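Local coordinates for flagellar hook-associated protein (Burkholderia pseudomallei, PDB 4UT1) that probably serves as a structural component of the bacterial flagellum, forming part of the junction built onto the hook, at residues Q160-V165 with T299-Q304; L307-V312 with P366-Y371; S316-Q321 with G334-V339; A354-S359 with L408-S413. All blocks are in the same frame, centred on the assembly; numbering follows the deposited sequence.

Contact 1: Q160-V165 with T299-Q304; sequences QLRQSV and TLDPAQ
Arg162 reaches Asp301 and Gln304 with its guanidinium held edge-on, and crosses both of their side chains at about a right angle. The chain leaves the backbone extended and then bends at chi3 (-63°), which swings the flat group toward helix 299-304. Its flank, NE with NH2, meets the carboxylate side-on: both nitrogens bond to Asp301 OD1, from NE at 3.0 Å and from NH2 at 2.9 Å, approaching from the same face of a carboxylate turned 37° from the guanidinium. At the end of the group, NH1 and NH2 converge on Gln304 OE1, with NH1 at 2.9 Å and NH2 at 2.7 Å; here the amide is nearly coplanar, 19° away. Beside this network Leu300 forks between two residues of the facing helix, CD1 lying 3.8 Å from Leu161 CB and CD2 3.7 Å from Arg162 CA. The helix segments run nearly antiparallel, their axes 10.8 Å apart, as neighbours in the elongated helical bundle. Glu259 forms a second salt bridge with Arg162 NE. In this buried setting the arginine charge, with Arg428 in a long, weak pair to Asp301, probably helps to offset the two carboxylates, while Gln304 OE1 takes one N-H from each end nitrogen without adding charge.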
loop_
_atom_site.group_PDB
_atom_site.type_symbol
_atom_site.label_atom_id
_atom_site.label_comp_id
_atom_site.label_asym_id
_atom_site.label_seq_id
_atom_site.Cartn_x
_atom_site.Cartn_y
_atom_site.Cartn_z
ATOM N N GLN A 160 -5.253 3.463 15.764
ATOM C CA GLN A 160 -5.917 3.314 17.047
ATOM C C GLN A 160 -6.059 1.836 17.417
ATOM O O GLN A 160 -5.773 1.435 18.551
ATOM C CB GLN A 160 -7.275 4.029 17.025
ATOM C CG GLN A 160 -7.135 5.556 17.081
ATOM C CD GLN A 160 -8.443 6.298 16.755
ATOM O OE1 GLN A 160 -9.486 5.680 16.560
ATOM N NE2 GLN A 160 -8.370 7.626 16.679
ATOM N N LEU A 161 -6.491 1.037 16.454
ATOM C CA LEU A 161 -6.522 -0.409 16.606
ATOM C C LEU A 161 -5.127 -0.965 16.894
ATOM O O LEU A 161 -4.963 -1.854 17.744
ATOM C CB LEU A 161 -7.101 -1.064 15.351
ATOM C CG LEU A 161 -8.623 -0.973 15.219
ATOM C CD1 LEU A 161 -9.072 -1.604 13.918
ATOM C CD2 LEU A 161 -9.285 -1.651 16.408
ATOM N N ARG A 162 -4.125 -0.435 16.198
ATOM C CA ARG A 162 -2.751 -0.902 16.390
ATOM C C ARG A 162 -2.287 -0.597 17.810
ATOM O O ARG A 162 -1.615 -1.427 18.455
ATOM C CB ARG A 162 -1.801 -0.281 15.363
ATOM C CG ARG A 162 -0.386 -0.877 15.428
ATOM C CD ARG A 162 0.458 -0.492 14.218
ATOM N NE ARG A 162 -0.098 -1.027 12.982
ATOM C CZ ARG A 162 -0.727 -0.298 12.065
ATOM N NH1 ARG A 162 -0.875 1.015 12.225
ATOM N NH2 ARG A 162 -1.200 -0.887 10.976
ATOM N N GLN A 163 -2.671 0.569 18.322
ATOM C CA GLN A 163 -2.295 0.909 19.693
ATOM C C GLN A 163 -3.118 0.120 20.711
ATOM O O GLN A 163 -2.605 -0.243 21.772
ATOM C CB GLN A 163 -2.431 2.408 19.938
ATOM C CG GLN A 163 -2.223 2.804 21.390
ATOM C CD GLN A 163 -0.894 2.342 21.938
ATOM O OE1 GLN A 163 0.074 2.155 21.189
ATOM N NE2 GLN A 163 -0.830 2.156 23.257
ATOM N N SER A 164 -4.389 -0.133 20.397
ATOM C CA SER A 164 -5.217 -1.004 21.223
ATOM C C SER A 164 -4.554 -2.372 21.367
ATOM O O SER A 164 -4.487 -2.928 22.467
ATOM C CB SER A 164 -6.626 -1.137 20.635
ATOM O OG SER A 164 -7.439 -1.946 21.463
ATOM N N VAL A 165 -4.013 -2.903 20.275
ATOM C CA VAL A 165 -3.267 -4.156 20.365
ATOM C C VAL A 165 -2.056 -4.013 21.310
ATOM O O VAL A 165 -1.836 -4.864 22.181
ATOM C CB VAL A 165 -2.817 -4.637 18.965
ATOM C CG1 VAL A 165 -1.796 -5.777 19.094
ATOM C CG2 VAL A 165 -4.040 -5.082 18.171
ATOM N N THR A 299 -4.086 -9.517 9.478
ATOM C CA THR A 299 -5.266 -8.753 9.082
ATOM C C THR A 299 -5.013 -7.249 9.123
ATOM O O THR A 299 -5.163 -6.564 8.111
ATOM C CB THR A 299 -6.492 -9.096 9.983
ATOM O OG1 THR A 299 -6.941 -10.428 9.701
ATOM C CG2 THR A 299 -7.644 -8.124 9.745
ATOM N N LEU A 300 -4.636 -6.739 10.291
ATOM C CA LEU A 300 -4.522 -5.291 10.496
ATOM C C LEU A 300 -3.473 -4.609 9.608
ATOM O O LEU A 300 -3.788 -3.685 8.849
ATOM C CB LEU A 300 -4.201 -4.998 11.962
ATOM C CG LEU A 300 -4.242 -3.523 12.364
ATOM C CD1 LEU A 300 -5.680 -3.038 12.391
ATOM C CD2 LEU A 300 -3.575 -3.306 13.722
ATOM N N ASP A 301 -2.226 -5.062 9.706
ATOM C CA ASP A 301 -1.149 -4.421 8.978
ATOM C C ASP A 301 -1.316 -4.623 7.467
ATOM O O ASP A 301 -1.085 -3.696 6.705
ATOM C CB ASP A 301 0.222 -4.926 9.472
ATOM C CG ASP A 301 0.553 -4.422 10.881
ATOM O OD1 ASP A 301 -0.191 -3.558 11.395
ATOM O OD2 ASP A 301 1.551 -4.889 11.487
ATOM N N PRO A 302 -1.738 -5.826 7.023
ATOM C CA PRO A 302 -1.985 -5.918 5.580
ATOM C C PRO A 302 -3.099 -4.994 5.130
ATOM O O PRO A 302 -2.993 -4.384 4.059
ATOM C CB PRO A 302 -2.377 -7.389 5.380
ATOM C CG PRO A 302 -1.643 -8.096 6.486
ATOM C CD PRO A 302 -1.752 -7.152 7.659
ATOM N N ALA A 303 -4.145 -4.876 5.937
ATOM C CA ALA A 303 -5.283 -4.064 5.538
ATOM C C ALA A 303 -4.856 -2.616 5.382
ATOM O O ALA A 303 -5.258 -1.960 4.432
ATOM C CB ALA A 303 -6.427 -4.172 6.540
ATOM N N GLN A 304 -4.047 -2.106 6.305
ATOM C CA GLN A 304 -3.655 -0.710 6.170
ATOM C C GLN A 304 -2.711 -0.510 4.984
ATOM O O GLN A 304 -2.767 0.517 4.313
ATOM C CB GLN A 304 -3.009 -0.170 7.442
ATOM C CG GLN A 304 -2.857 1.349 7.346
ATOM C CD GLN A 304 -2.399 1.985 8.617
ATOM O OE1 GLN A 304 -2.165 1.306 9.631
ATOM N NE2 GLN A 304 -2.254 3.304 8.584
#

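Contact 2: L307-V312 with P366-Y371; sequences LGALAV and PTTSDY
The loop that brings Pro366 and Thr368 against Ala309 contains a bond of its own, rather long and bent, from Ser369 N to Tyr371 OH at 3.2 Å with an N-H...O angle of 141°. Across the contact itself the meeting is one of carbon with carbon and carbon with carbonyl oxygen. Ala309, small enough to let the chains come within 5.5 Å between its CA and that of Thr368, turns its methyl toward the loop. That CB lies 3.3 Å from Thr367 O and 3.8 Å from Thr368 CG2. The threonine methyl is anti to its own carbonyl carbon, while OG1 sits between the backbone N and that carbon (chi1 57°), a setting that presents carbon, not the hydroxyl, to the alanine. About one turn along, Val312 directs CG1 at the proline ring. Its chi1 of 170° sets this branch anti to the backbone N, and CG1 comes to 3.9 Å from Pro366 CB as the valine branch and the proline ring pass alongside, running opposite ways. The next ring atom, Pro366 CG, packs 3.4 Å from Ala309 O. Pro366 and Thr367 are both in the polyproline II region of backbone angles, which keeps this part of the loop extended alongside the helix. Phe360 touches Val312, Pro366 and Thr367, and Asp370 is tied to Arg428 by a salt bridge. This is an interdomain seam, in which one face of a long helix of the helical domain receives a loop between two strands of the D2-like beta domain.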
loop_
_atom_site.group_PDB
_atom_site.type_symbol
_atom_site.label_atom_id
_atom_site.label_comp_id
_atom_site.label_asym_id
_atom_site.label_seq_id
_atom_site.Cartn_x
_atom_site.Cartn_y
_atom_site.Cartn_z
ATOM N N LEU A 307 -5.024 -0.413 1.900
ATOM C CA LEU A 307 -5.812 0.798 1.776
ATOM C C LEU A 307 -4.878 1.973 1.510
ATOM O O LEU A 307 -5.202 2.858 0.745
ATOM C CB LEU A 307 -6.654 1.048 3.025
ATOM C CG LEU A 307 -7.536 2.298 2.962
ATOM C CD1 LEU A 307 -8.530 2.227 1.798
ATOM C CD2 LEU A 307 -8.263 2.501 4.278
ATOM N N GLY A 308 -3.706 1.962 2.132
ATOM C CA GLY A 308 -2.700 2.974 1.850
ATOM C C GLY A 308 -2.275 2.962 0.395
ATOM O O GLY A 308 -2.030 4.015 -0.220
ATOM N N ALA A 309 -2.202 1.762 -0.169
ATOM C CA ALA A 309 -1.810 1.615 -1.570
ATOM C C ALA A 309 -2.831 2.272 -2.493
ATOM O O ALA A 309 -2.453 2.876 -3.497
ATOM C CB ALA A 309 -1.636 0.131 -1.930
ATOM N N LEU A 310 -4.117 2.168 -2.153
ATOM C CA LEU A 310 -5.146 2.842 -2.946
ATOM C C LEU A 310 -4.960 4.359 -2.940
ATOM O O LEU A 310 -5.050 5.004 -3.988
ATOM C CB LEU A 310 -6.545 2.495 -2.444
ATOM C CG LEU A 310 -6.924 1.014 -2.462
ATOM C CD1 LEU A 310 -8.417 0.866 -2.177
ATOM C CD2 LEU A 310 -6.531 0.355 -3.786
ATOM N N ALA A 311 -4.717 4.923 -1.756
ATOM C CA ALA A 311 -4.459 6.359 -1.620
ATOM C C ALA A 311 -3.291 6.811 -2.507
ATOM O O ALA A 311 -3.387 7.831 -3.207
ATOM C CB ALA A 311 -4.187 6.716 -0.155
ATOM N N VAL A 312 -2.198 6.054 -2.481
ATOM C CA VAL A 312 -1.023 6.398 -3.251
ATOM C C VAL A 312 -1.340 6.330 -4.741
ATOM O O VAL A 312 -1.028 7.240 -5.478
ATOM C CB VAL A 312 0.174 5.483 -2.939
ATOM C CG1 VAL A 312 1.301 5.712 -3.952
ATOM C CG2 VAL A 312 0.675 5.715 -1.522
ATOM N N PRO A 366 1.662 1.185 -6.901
ATOM C CA PRO A 366 2.449 0.974 -5.685
ATOM C C PRO A 366 2.381 -0.467 -5.210
ATOM O O PRO A 366 1.542 -1.246 -5.665
ATOM C CB PRO A 366 1.776 1.913 -4.673
ATOM C CG PRO A 366 0.370 1.953 -5.120
ATOM C CD PRO A 366 0.382 1.861 -6.625
ATOM N N THR A 367 3.274 -0.815 -4.292
ATOM C CA THR A 367 3.204 -2.085 -3.597
ATOM C C THR A 367 2.015 -2.066 -2.651
ATOM O O THR A 367 1.476 -0.995 -2.367
ATOM C CB THR A 367 4.486 -2.353 -2.802
ATOM O OG1 THR A 367 4.769 -1.211 -1.985
ATOM C CG2 THR A 367 5.653 -2.577 -3.768
ATOM N N THR A 368 1.621 -3.243 -2.164
ATOM C CA THR A 368 0.442 -3.360 -1.308
ATOM C C THR A 368 0.705 -4.071 0.017
ATOM O O THR A 368 -0.242 -4.296 0.786
ATOM C CB THR A 368 -0.689 -4.122 -2.008
ATOM O OG1 THR A 368 -0.221 -5.417 -2.398
ATOM C CG2 THR A 368 -1.168 -3.359 -3.250
ATOM N N SER A 369 1.959 -4.444 0.270
ATOM C CA SER A 369 2.325 -5.126 1.529
ATOM C C SER A 369 3.393 -4.383 2.342
ATOM O O SER A 369 3.692 -3.213 2.082
ATOM C CB SER A 369 2.817 -6.559 1.241
ATOM O OG SER A 369 2.888 -7.310 2.460
ATOM N N ASP A 370 3.942 -5.064 3.354
ATOM C CA ASP A 370 5.038 -4.539 4.176
ATOM C C ASP A 370 6.256 -5.418 3.939
ATOM O O ASP A 370 6.115 -6.626 3.745
ATOM C CB ASP A 370 4.746 -4.561 5.687
ATOM C CG ASP A 370 3.547 -3.718 6.106
ATOM O OD1 ASP A 370 3.226 -2.707 5.448
ATOM O OD2 ASP A 370 2.941 -4.081 7.148
ATOM N N TYR A 371 7.445 -4.835 4.009
ATOM C CA TYR A 371 8.648 -5.597 3.657
ATOM C C TYR A 371 9.801 -5.423 4.625
ATOM O O TYR A 371 9.852 -4.472 5.399
ATOM C CB TYR A 371 9.119 -5.222 2.240
ATOM C CG TYR A 371 7.976 -5.220 1.270
ATOM C CD1 TYR A 371 7.567 -6.387 0.636
ATOM C CD2 TYR A 371 7.250 -4.058 1.040
ATOM C CE1 TYR A 371 6.471 -6.386 -0.223
ATOM C CE2 TYR A 371 6.160 -4.047 0.185
ATOM C CZ TYR A 371 5.771 -5.212 -0.441
ATOM O OH TYR A 371 4.681 -5.183 -1.285
#

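Contact 3: S316-Q321 with G334-V339; sequences SQVNAQ and GSLFAV
Asn319 sets off across the line to the loop and only its amide end closes on it; its CB is 4.0 Å from Ser335 OG. With CG anti to the carbonyl carbon (chi1 -72°), the amide is carried alongside the incoming chain, and CG itself lies near Phe337 O and Ser335 OG. At the tip, OD1 accepts two backbone N-H groups. Phe337 N, at 3.0 Å from OD1, lies in the carbonyl plane on a lone pair, and Leu336 N, at 2.9 Å from OD1, comes in tilted 35° from that plane. The other branch, ND2, donates to Phe337 O at 2.8 Å, from above the plane of that carbonyl.

Phe337 thus has its N-H and its C=O both bonded to one side-chain amide, much as a peptide group of an adjoining strand would do. Leu336 and Ala338 make backbone bonds to Ala437 and Ser435: the short strand 337-338 pairs with 435-436 in a two-stranded antiparallel ladder and has the helix residue Asn319 on its other edge.

One residue earlier, round the helix, Val318 has CG1 anti to its backbone N (chi1 164°), and this methyl meets the edge of the Phe337 ring in its plane, 3.8 Å from CD2. The same CG1 is 3.9 Å from Leu336 CD1. Tyr120 and Phe314 approach the Phe337 ring edge-to-face. Toward the exposed end, a water donates to Asn319 O at 3.0 Å and is also hydrogen-bonded to Ser335 OG at 3.3 Å.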
loop_
_atom_site.group_PDB
_atom_site.type_symbol
_atom_site.label_atom_id
_atom_site.label_comp_id
_atom_site.label_asym_id
_atom_site.label_seq_id
_atom_site.Cartn_x
_atom_site.Cartn_y
_atom_site.Cartn_z
ATOM N N SER A 316 -1.291 9.557 -7.182
ATOM C CA SER A 316 -0.304 9.536 -8.244
ATOM C C SER A 316 -0.966 9.680 -9.615
ATOM O O SER A 316 -0.507 10.447 -10.453
ATOM C CB SER A 316 0.519 8.249 -8.190
ATOM O OG SER A 316 1.357 8.237 -7.042
ATOM N N GLN A 317 -2.032 8.927 -9.835
ATOM C CA GLN A 317 -2.761 9.002 -11.105
ATOM C C GLN A 317 -3.376 10.363 -11.373
ATOM O O GLN A 317 -3.341 10.857 -12.501
ATOM C CB GLN A 317 -3.869 7.963 -11.156
ATOM C CG GLN A 317 -3.395 6.561 -11.368
ATOM C CD GLN A 317 -4.556 5.606 -11.469
ATOM O OE1 GLN A 317 -5.179 5.491 -12.520
ATOM N NE2 GLN A 317 -4.880 4.944 -10.366
ATOM N N VAL A 318 -3.972 10.953 -10.353
ATOM C CA VAL A 318 -4.650 12.223 -10.521
ATOM C C VAL A 318 -3.602 13.302 -10.765
ATOM O O VAL A 318 -3.729 14.111 -11.687
ATOM C CB VAL A 318 -5.541 12.555 -9.287
ATOM C CG1 VAL A 318 -5.934 14.023 -9.267
ATOM C CG2 VAL A 318 -6.772 11.660 -9.295
ATOM N N ASN A 319 -2.532 13.265 -9.979
ATOM C CA ASN A 319 -1.444 14.221 -10.129
ATOM C C ASN A 319 -0.830 14.146 -11.523
ATOM O O ASN A 319 -0.559 15.174 -12.134
ATOM C CB ASN A 319 -0.352 13.993 -9.072
ATOM C CG ASN A 319 -0.795 14.420 -7.686
ATOM O OD1 ASN A 319 -1.784 15.122 -7.545
ATOM N ND2 ASN A 319 -0.059 13.992 -6.656
ATOM N N ALA A 320 -0.634 12.929 -12.022
ATOM C CA ALA A 320 0.021 12.740 -13.318
ATOM C C ALA A 320 -0.858 13.258 -14.445
ATOM O O ALA A 320 -0.358 13.869 -15.409
ATOM C CB ALA A 320 0.354 11.258 -13.549
ATOM N N GLN A 321 -2.160 13.006 -14.333
ATOM C CA GLN A 321 -3.100 13.449 -15.363
ATOM C C GLN A 321 -3.327 14.960 -15.296
ATOM O O GLN A 321 -3.475 15.606 -16.324
ATOM C CB GLN A 321 -4.443 12.711 -15.248
ATOM C CG GLN A 321 -5.356 12.861 -16.475
ATOM C CD GLN A 321 -4.702 12.357 -17.767
ATOM O OE1 GLN A 321 -4.192 11.241 -17.817
ATOM N NE2 GLN A 321 -4.718 13.184 -18.811
ATOM N N GLY A 334 -0.692 21.389 -11.783
ATOM C CA GLY A 334 0.195 20.866 -10.758
ATOM C C GLY A 334 -0.467 19.738 -9.993
ATOM O O GLY A 334 -1.505 19.218 -10.395
ATOM N N SER A 335 0.119 19.353 -8.866
ATOM C CA SER A 335 -0.489 18.300 -8.063
ATOM C C SER A 335 -1.820 18.749 -7.467
ATOM O O SER A 335 -1.979 19.906 -7.110
ATOM C CB SER A 335 0.471 17.868 -6.954
ATOM O OG SER A 335 1.558 17.180 -7.541
ATOM N N LEU A 336 -2.768 17.821 -7.376
ATOM C CA LEU A 336 -4.022 18.045 -6.643
ATOM C C LEU A 336 -4.005 17.332 -5.283
ATOM O O LEU A 336 -4.752 17.690 -4.382
ATOM C CB LEU A 336 -5.223 17.575 -7.472
ATOM C CG LEU A 336 -5.408 18.326 -8.793
ATOM C CD1 LEU A 336 -6.632 17.815 -9.525
ATOM C CD2 LEU A 336 -5.522 19.828 -8.549
ATOM N N PHE A 337 -3.145 16.326 -5.139
ATOM C CA PHE A 337 -3.048 15.567 -3.892
ATOM C C PHE A 337 -1.599 15.316 -3.488
ATOM O O PHE A 337 -0.703 15.332 -4.322
ATOM C CB PHE A 337 -3.793 14.235 -4.025
ATOM C CG PHE A 337 -5.259 14.398 -4.239
ATOM C CD1 PHE A 337 -6.104 14.561 -3.164
ATOM C CD2 PHE A 337 -5.793 14.450 -5.527
ATOM C CE1 PHE A 337 -7.457 14.753 -3.350
ATOM C CE2 PHE A 337 -7.153 14.624 -5.717
ATOM C CZ PHE A 337 -7.987 14.772 -4.622
ATOM N N ALA A 338 -1.380 15.088 -2.192
ATOM C CA ALA A 338 -0.060 14.770 -1.683
ATOM C C ALA A 338 -0.144 13.675 -0.617
ATOM O O ALA A 338 -1.156 13.537 0.064
ATOM C CB ALA A 338 0.611 16.026 -1.119
ATOM N N VAL A 339 0.916 12.883 -0.505
ATOM C CA VAL A 339 1.031 11.876 0.542
ATOM C C VAL A 339 2.463 11.860 1.085
ATOM O O VAL A 339 3.397 12.286 0.398
ATOM C CB VAL A 339 0.673 10.462 0.031
ATOM C CG1 VAL A 339 -0.712 10.445 -0.574
ATOM C CG2 VAL A 339 1.708 10.000 -0.983
HETATM O O HOH W 1 1.593 16.667 -10.762
#

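Contact 4: A354-S359 with L408-S413; sequences ATLSVS and LKLSLS. With EDO (1,2-ethanediol), chain T.
Ser357 and Ser411 form a hydrogen-bonded antiparallel pair with two nearly straight bonds, Ser357 N to Ser411 O at 2.9 Å (169°) and Ser411 N to Ser357 O at 2.9 Å (171°). Ser359 and Lys409 repeat the pattern, with Lys409 N to Ser359 O at 2.8 Å and a reciprocal bond. Where the ladder passes into loop, Ser413 N still bonds to Thr355 O, and the same oxygen takes a CA-H...O contact from Leu412 CA at 3.2 Å. The Thr355 OG1 and Ser413 OG hydroxyls join there at 3.0 Å.

Apolar contacts lie on the face bearing the non-hydrogen-bonded pairs. Leu356, its CG anti to the backbone N (chi1 175°), extends CD1 across to the neighbouring strand, 3.7 Å from Leu412 CG and also against Leu410 CB. Val358 and Leu410 run in step off the same face, with Val358 CG2 3.9 Å from Leu410 CD2. Over this face come Phe422, Val424 and Val344, from strands of a second sheet.

On the opposite face an ethanediol, probably from the crystallisation liquor, rests among Ser357, Ser359, Lys409 and Ser411, with a weak bond between its O2 and Ser359 OG at 3.4 Å. The ladder is therefore amphipathic: its leucine and valine face packs against the second sheet of the D2-like domain, and its serine and lysine face suits contact with solvent.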
loop_
_atom_site.group_PDB
_atom_site.type_symbol
_atom_site.label_atom_id
_atom_site.label_comp_id
_atom_site.label_asym_id
_atom_site.label_seq_id
_atom_site.Cartn_x
_atom_site.Cartn_y
_atom_site.Cartn_z
ATOM N N ALA A 354 24.343 1.907 7.935
ATOM C CA ALA A 354 23.736 2.360 6.689
ATOM C C ALA A 354 22.304 2.845 6.928
ATOM O O ALA A 354 21.653 2.422 7.883
ATOM C CB ALA A 354 23.758 1.255 5.649
ATOM N N THR A 355 21.853 3.743 6.054
ATOM C CA THR A 355 20.492 4.265 6.052
ATOM C C THR A 355 19.819 3.928 4.724
ATOM O O THR A 355 20.463 3.901 3.676
ATOM C CB THR A 355 20.455 5.797 6.257
ATOM O OG1 THR A 355 21.233 6.433 5.238
ATOM C CG2 THR A 355 21.015 6.175 7.608
ATOM N N LEU A 356 18.520 3.671 4.768
ATOM C CA LEU A 356 17.796 3.287 3.568
ATOM C C LEU A 356 16.672 4.266 3.269
ATOM O O LEU A 356 15.964 4.701 4.168
ATOM C CB LEU A 356 17.232 1.877 3.720
ATOM C CG LEU A 356 16.336 1.340 2.608
ATOM C CD1 LEU A 356 17.128 1.101 1.298
ATOM C CD2 LEU A 356 15.678 0.056 3.075
ATOM N N SER A 357 16.530 4.617 1.998
ATOM C CA SER A 357 15.389 5.395 1.544
ATOM C C SER A 357 14.743 4.623 0.402
ATOM O O SER A 357 15.426 3.889 -0.319
ATOM C CB SER A 357 15.810 6.799 1.110
ATOM O OG SER A 357 16.735 6.750 0.040
ATOM N N VAL A 358 13.429 4.767 0.251
ATOM C CA VAL A 358 12.676 3.955 -0.699
ATOM C C VAL A 358 11.701 4.825 -1.487
ATOM O O VAL A 358 11.114 5.745 -0.933
ATOM C CB VAL A 358 11.895 2.828 0.025
ATOM C CG1 VAL A 358 11.145 1.960 -0.961
ATOM C CG2 VAL A 358 12.845 1.969 0.876
ATOM N N SER A 359 11.547 4.546 -2.775
ATOM C CA SER A 359 10.496 5.191 -3.559
ATOM C C SER A 359 9.833 4.175 -4.474
ATOM O O SER A 359 10.271 3.023 -4.558
ATOM C CB SER A 359 11.056 6.363 -4.366
ATOM O OG SER A 359 12.018 5.923 -5.303
ATOM N N LEU A 408 9.810 -1.403 -6.042
ATOM C CA LEU A 408 10.459 -0.416 -5.188
ATOM C C LEU A 408 11.866 -0.061 -5.638
ATOM O O LEU A 408 12.641 -0.933 -6.027
ATOM C CB LEU A 408 10.538 -0.927 -3.751
ATOM C CG LEU A 408 9.216 -1.259 -3.077
ATOM C CD1 LEU A 408 9.495 -1.849 -1.696
ATOM C CD2 LEU A 408 8.362 0.013 -2.990
ATOM N N LYS A 409 12.198 1.221 -5.537
ATOM C CA LYS A 409 13.566 1.681 -5.714
ATOM C C LYS A 409 14.183 1.839 -4.333
ATOM O O LYS A 409 13.697 2.616 -3.510
ATOM C CB LYS A 409 13.619 2.997 -6.494
ATOM C CG LYS A 409 13.139 2.878 -7.949
ATOM C CD LYS A 409 13.143 4.233 -8.663
ATOM C CE LYS A 409 12.566 4.134 -10.076
ATOM N NZ LYS A 409 12.239 5.480 -10.637
ATOM N N LEU A 410 15.251 1.092 -4.082
ATOM C CA LEU A 410 15.851 1.066 -2.754
ATOM C C LEU A 410 17.260 1.639 -2.805
ATOM O O LEU A 410 18.113 1.166 -3.565
ATOM C CB LEU A 410 15.854 -0.360 -2.203
ATOM C CG LEU A 410 14.479 -1.019 -2.074
ATOM C CD1 LEU A 410 14.384 -2.273 -2.925
ATOM C CD2 LEU A 410 14.178 -1.332 -0.609
ATOM N N SER A 411 17.490 2.675 -2.009
ATOM C CA SER A 411 18.778 3.348 -2.002
ATOM C C SER A 411 19.402 3.411 -0.613
ATOM O O SER A 411 18.799 3.913 0.331
ATOM C CB SER A 411 18.622 4.749 -2.585
ATOM O OG SER A 411 18.289 4.628 -3.949
ATOM N N LEU A 412 20.623 2.899 -0.504
ATOM C CA LEU A 412 21.345 2.863 0.759
ATOM C C LEU A 412 22.514 3.835 0.753
ATOM O O LEU A 412 23.121 4.067 -0.282
ATOM C CB LEU A 412 21.838 1.449 1.041
ATOM C CG LEU A 412 20.717 0.430 1.258
ATOM C CD1 LEU A 412 20.935 -0.783 0.377
ATOM C CD2 LEU A 412 20.632 0.028 2.732
ATOM N N SER A 413 22.825 4.408 1.909
ATOM C CA SER A 413 23.924 5.366 2.007
ATOM C C SER A 413 25.286 4.662 1.973
ATOM O O SER A 413 26.315 5.275 1.703
ATOM C CB SER A 413 23.793 6.189 3.283
ATOM O OG SER A 413 23.930 5.361 4.418
HETATM C C1 EDO T . 15.417 6.966 -2.695
HETATM O O1 EDO T . 14.056 7.396 -2.721
HETATM C C2 EDO T . 15.702 6.228 -3.996
HETATM O O2 EDO T . 15.034 4.964 -3.965
#

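Overall arrangement
From the N terminus, helix 134-193 supplies the first half of contact 1, which closes a long loop through a six-stranded sheet when helix 287-322 returns alongside. That same helix then opens contact 2 and contact 3 in turn. Contact 3 shuts a short loop just after the helix ends and is nested within the larger loop closed by contact 2. Contact 4 crosses contact 2: strand 356-360 precedes 366-371, whereas 408-412 follows it. Thr367 and Tyr371 of contact 2 pack on Leu408 of contact 4, and Asp370 touches Asp301 of contact 1. Contacts 1 and 3, their centres about 27 Å apart, thus stand along one helix, with contact 2 linking it to the D2-like sheets.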